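PDB 1WR2: hypothetical protein PH1789 from Pyrococcus horikoshii, which is of unknown function but carries an ATP-grasp domain, a mixed fold in which helices pack on antiparallel beta sheets. Local coordinates for residues V126-D129 with G133-I136; L155-E160 with L200-K205. All coordinates share one frame; numbering follows the deposited sequence.

Contact 1 (V126-D129 with G133-I136); sequences VTED and GHAI
With CG anti to the carbonyl carbon and beside the backbone N (chi1 -68°), the His-134 imidazole lies against Glu-128 CB, while the Glu-128 chain, extended from a CG anti to its own backbone N (chi1 -180°), carries the carboxylate past the ring. Glu-128 CB sits over one ring face, a CH-pi contact 3.9 Å from the His-134 centroid; OE2, 3.0 Å from His-134 CE1, lies outside the rim but above the plane on the CB side, the carboxylate turned 43° to the ring. The aliphatic stem suits a ring face, while OE2 makes a salt bridge with Lys-235 NZ; His-134 NE2 is hydrogen-bonded to Ile-208 O. Val-126 CG1 meets His-134 CD2 obliquely at 4.0 Å.

Behind runs an antiparallel ladder. Thr-127 N and Ala-135 O are 3.1 Å apart, and the return bond from Ala-135 N to Thr-127 O measures 2.8 Å. Toward the turn, Asp-129 N reaches Gly-133 O at 2.7 Å. Gly-133 has a positive phi at which a side chain would jam against the preceding carbonyl, and Asp-129 OD2 accepts Gln-131 N and Phe-132 N.

This hairpin end lies between strands 208-218 and 152-155, with Val-126, His-134 and Ile-136 facing helix 187-203.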
loop_
_atom_site.group_PDB
_atom_site.type_symbol
_atom_site.label_atom_id
_atom_site.label_comp_id
_atom_site.label_asym_id
_atom_site.label_seq_id
_atom_site.Cartn_x
_atom_site.Cartn_y
_atom_site.Cartn_z
ATOM N N VAL A 126 6.475 8.705 -2.393
ATOM C CA VAL A 126 7.850 9.026 -2.049
ATOM C C VAL A 126 8.746 8.758 -3.249
ATOM O O VAL A 126 8.681 7.697 -3.875
ATOM C CB VAL A 126 8.345 8.177 -0.851
ATOM C CG1 VAL A 126 9.838 8.377 -0.640
ATOM C CG2 VAL A 126 7.587 8.572 0.407
ATOM N N THR A 127 9.556 9.746 -3.593
ATOM C CA THR A 127 10.500 9.618 -4.691
ATOM C C THR A 127 11.808 10.195 -4.184
ATOM O O THR A 127 11.832 10.873 -3.150
ATOM C CB THR A 127 10.053 10.410 -5.935
ATOM O OG1 THR A 127 9.946 11.804 -5.616
ATOM C CG2 THR A 127 8.712 9.895 -6.432
ATOM N N GLU A 128 12.892 9.905 -4.893
ATOM C CA GLU A 128 14.205 10.416 -4.526
ATOM C C GLU A 128 14.771 11.240 -5.676
ATOM O O GLU A 128 14.890 10.749 -6.803
ATOM C CB GLU A 128 15.172 9.275 -4.218
ATOM C CG GLU A 128 16.551 9.773 -3.826
ATOM C CD GLU A 128 17.522 8.653 -3.548
ATOM O OE1 GLU A 128 17.796 7.863 -4.474
ATOM O OE2 GLU A 128 18.012 8.563 -2.403
ATOM N N ASP A 129 15.119 12.488 -5.386
ATOM C CA ASP A 129 15.686 13.389 -6.385
ATOM C C ASP A 129 17.214 13.308 -6.366
ATOM O O ASP A 129 17.828 13.150 -5.304
ATOM C CB ASP A 129 15.250 14.827 -6.107
ATOM C CG ASP A 129 15.875 15.818 -7.071
ATOM O OD1 ASP A 129 15.301 16.048 -8.156
ATOM O OD2 ASP A 129 16.950 16.359 -6.750
ATOM N N GLY A 133 17.451 14.631 -2.640
ATOM C CA GLY A 133 17.119 13.488 -1.805
ATOM C C GLY A 133 15.652 13.083 -1.889
ATOM O O GLY A 133 14.964 13.385 -2.874
ATOM N N HIS A 134 15.166 12.405 -0.849
ATOM C CA HIS A 134 13.783 11.937 -0.817
ATOM C C HIS A 134 12.752 13.013 -0.533
ATOM O O HIS A 134 12.976 13.933 0.254
ATOM C CB HIS A 134 13.600 10.814 0.215
ATOM C CG HIS A 134 14.288 9.536 -0.151
ATOM N ND1 HIS A 134 15.593 9.263 0.201
ATOM C CD2 HIS A 134 13.855 8.463 -0.856
ATOM C CE1 HIS A 134 15.934 8.076 -0.269
ATOM N NE2 HIS A 134 14.897 7.569 -0.914
ATOM N N ALA A 135 11.606 12.877 -1.190
ATOM C CA ALA A 135 10.507 13.802 -1.009
ATOM C C ALA A 135 9.245 12.988 -0.797
ATOM O O ALA A 135 9.079 11.907 -1.377
ATOM C CB ALA A 135 10.370 14.698 -2.225
ATOM N N ILE A 136 8.364 13.505 0.049
ATOM C CA ILE A 136 7.111 12.857 0.340
ATOM C C ILE A 136 5.999 13.712 -0.282
ATOM O O ILE A 136 6.031 14.940 -0.204
ATOM C CB ILE A 136 6.920 12.714 1.865
ATOM C CG1 ILE A 136 5.641 11.930 2.165
ATOM C CG2 ILE A 136 6.908 14.097 2.521
ATOM C CD1 ILE A 136 5.589 11.394 3.590
#

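Contact 2 (L155-E160 with L200-K205); sequences LVPITE and LVDDLK
The Asp-202 carboxylate lies with one face against the Pro-157 ring, whose CB, CG and CD all sit on the same side of the carboxylate plane. Pro-157 CD is 3.9 Å from Asp-202 OD1, and Pro-157 CB is 4.0 Å from Asp-202 OD2, so each oxygen has a ring carbon near it. Lys-205 comes from the other side of the plane, its NZ making a salt bridge of 3.5 Å with Asp-202 OD1. Proline's compact, rigid ring suits such a covering role, and the cis peptide before it turns the chain sharply just beyond strand 152-155.

One residue earlier, Val-156 points toward helix 187-203. Its CG1, anti to the backbone N (chi1 175°), touches the backbone at Asp-202 N, 3.9 Å away, and also meets Asp-202 CB. The same methyl is 4.2 Å from Val-201 CB, an apolar contact that suits two beta-branched side chains of compact shape. Farther along, Ile-158 N is bonded to Ser-198 OG, which ties the loop to the preceding turn of helix 187-203, and Thr-159 then serves as N-cap of the helix that follows.

The two segments are thus held by van der Waals contact, and the polar chemistry is kept mostly within 200-205. Lys-205 NZ also donates to Asp-202 O at 3.1 Å, close to the end of helix 187-203. An acid there would be expected to sit poorly with the helix dipole; Lys-205, joined to both the carboxylate and the carbonyl O of Asp-202, probably offsets that charge.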
loop_
_atom_site.group_PDB
_atom_site.type_symbol
_atom_site.label_atom_id
_atom_site.label_comp_id
_atom_site.label_asym_id
_atom_site.label_seq_id
_atom_site.Cartn_x
_atom_site.Cartn_y
_atom_site.Cartn_z
ATOM N N LEU A 155 10.364 17.919 1.544
ATOM C CA LEU A 155 11.557 17.081 1.598
ATOM C C LEU A 155 11.556 16.292 2.907
ATOM O O LEU A 155 11.142 16.795 3.953
ATOM C CB LEU A 155 12.827 17.929 1.492
ATOM C CG LEU A 155 13.011 18.618 0.140
ATOM C CD1 LEU A 155 14.351 19.352 0.101
ATOM C CD2 LEU A 155 12.942 17.567 -0.967
ATOM N N VAL A 156 11.991 15.042 2.831
ATOM C CA VAL A 156 12.055 14.183 4.002
ATOM C C VAL A 156 13.404 14.442 4.687
ATOM O O VAL A 156 14.423 14.572 4.016
ATOM C CB VAL A 156 11.956 12.700 3.578
ATOM C CG1 VAL A 156 12.140 11.787 4.781
ATOM C CG2 VAL A 156 10.609 12.449 2.913
ATOM N N PRO A 157 13.429 14.512 6.028
ATOM C CA PRO A 157 12.329 14.374 6.986
ATOM C C PRO A 157 11.479 15.628 7.114
ATOM O O PRO A 157 11.975 16.749 6.988
ATOM C CB PRO A 157 13.053 14.045 8.284
ATOM C CG PRO A 157 14.261 14.932 8.177
ATOM C CD PRO A 157 14.710 14.706 6.740
ATOM N N ILE A 158 10.192 15.436 7.374
ATOM C CA ILE A 158 9.281 16.560 7.528
ATOM C C ILE A 158 8.901 16.699 8.997
ATOM O O ILE A 158 9.017 15.750 9.772
ATOM C CB ILE A 158 7.981 16.355 6.716
ATOM C CG1 ILE A 158 7.233 15.123 7.238
ATOM C CG2 ILE A 158 8.308 16.197 5.233
ATOM C CD1 ILE A 158 5.911 14.852 6.544
ATOM N N THR A 159 8.452 17.891 9.375
ATOM C CA THR A 159 8.022 18.142 10.739
ATOM C C THR A 159 6.507 18.071 10.727
ATOM O O THR A 159 5.895 17.991 9.657
ATOM C CB THR A 159 8.473 19.536 11.211
ATOM O OG1 THR A 159 8.010 20.524 10.285
ATOM C CG2 THR A 159 9.996 19.599 11.288
ATOM N N GLU A 160 5.891 18.081 11.904
ATOM C CA GLU A 160 4.440 18.023 11.958
ATOM C C GLU A 160 3.866 19.249 11.267
ATOM O O GLU A 160 2.784 19.191 10.681
ATOM C CB GLU A 160 3.935 17.962 13.401
ATOM C CG GLU A 160 2.420 17.961 13.464
ATOM C CD GLU A 160 1.881 17.828 14.865
ATOM O OE1 GLU A 160 0.643 17.867 15.021
ATOM O OE2 GLU A 160 2.689 17.679 15.807
ATOM N N LEU A 200 10.229 6.437 8.377
ATOM C CA LEU A 200 10.583 5.206 7.686
ATOM C C LEU A 200 11.569 5.483 6.548
ATOM O O LEU A 200 12.601 4.818 6.431
ATOM C CB LEU A 200 9.299 4.553 7.139
ATOM C CG LEU A 200 9.305 3.197 6.423
ATOM C CD1 LEU A 200 7.878 2.705 6.331
ATOM C CD2 LEU A 200 9.911 3.304 5.035
ATOM N N VAL A 201 11.255 6.476 5.721
ATOM C CA VAL A 201 12.112 6.826 4.591
ATOM C C VAL A 201 13.455 7.417 5.024
ATOM O O VAL A 201 14.497 7.102 4.439
ATOM C CB VAL A 201 11.396 7.817 3.652
ATOM C CG1 VAL A 201 12.299 8.186 2.476
ATOM C CG2 VAL A 201 10.096 7.190 3.155
ATOM N N ASP A 202 13.431 8.273 6.039
ATOM C CA ASP A 202 14.663 8.881 6.527
ATOM C C ASP A 202 15.586 7.763 7.039
ATOM O O ASP A 202 16.767 7.712 6.704
ATOM C CB ASP A 202 14.328 9.893 7.630
ATOM C CG ASP A 202 15.510 10.780 8.004
ATOM O OD1 ASP A 202 16.269 11.186 7.107
ATOM O OD2 ASP A 202 15.662 11.089 9.203
ATOM N N ASP A 203 15.030 6.850 7.828
ATOM C CA ASP A 203 15.793 5.725 8.364
ATOM C C ASP A 203 16.380 4.848 7.274
ATOM O O ASP A 203 17.549 4.458 7.328
ATOM C CB ASP A 203 14.898 4.846 9.229
ATOM C CG ASP A 203 14.769 5.356 10.630
ATOM O OD1 ASP A 203 15.164 6.515 10.881
ATOM O OD2 ASP A 203 14.268 4.598 11.477
ATOM N N LEU A 204 15.551 4.543 6.281
ATOM C CA LEU A 204 15.946 3.668 5.191
ATOM C C LEU A 204 16.323 4.377 3.898
ATOM O O LEU A 204 16.243 3.778 2.826
ATOM C CB LEU A 204 14.805 2.690 4.911
ATOM C CG LEU A 204 14.174 2.017 6.136
ATOM C CD1 LEU A 204 12.887 1.321 5.717
ATOM C CD2 LEU A 204 15.149 1.033 6.760
ATOM N N LYS A 205 16.744 5.637 3.983
ATOM C CA LYS A 205 17.090 6.372 2.771
ATOM C C LYS A 205 18.111 5.706 1.847
ATOM O O LYS A 205 18.100 5.946 0.638
ATOM C CB LYS A 205 17.536 7.803 3.101
ATOM C CG LYS A 205 18.689 7.937 4.067
ATOM C CD LYS A 205 19.081 9.407 4.177
ATOM C CE LYS A 205 20.006 9.662 5.357
ATOM N NZ LYS A 205 19.307 9.451 6.664
#

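In the fold
Four of the eight touching residues in contact 1 are buried against one of four in contact 2, the more superficial; their centres lie about 9 Å apart. Contact 1 joins neighbouring strands of one sheet through a regular backbone ladder and buries 379 Å² in all; contact 2 sets a loop against the end of helix 187-203, burying 151 Å² by van der Waals contact, mostly of side chains. Contact 2 packs against strand 133-140, which belongs to contact 1: His-134 O probably accepts a hydrogen bond from Val-156 N, and the His-134 ring packs on Val-201. Ile-136 likewise touches Ile-158. The 155-160 loop thus continues the sheet's edge strand before turning to the helix that covers the hairpin.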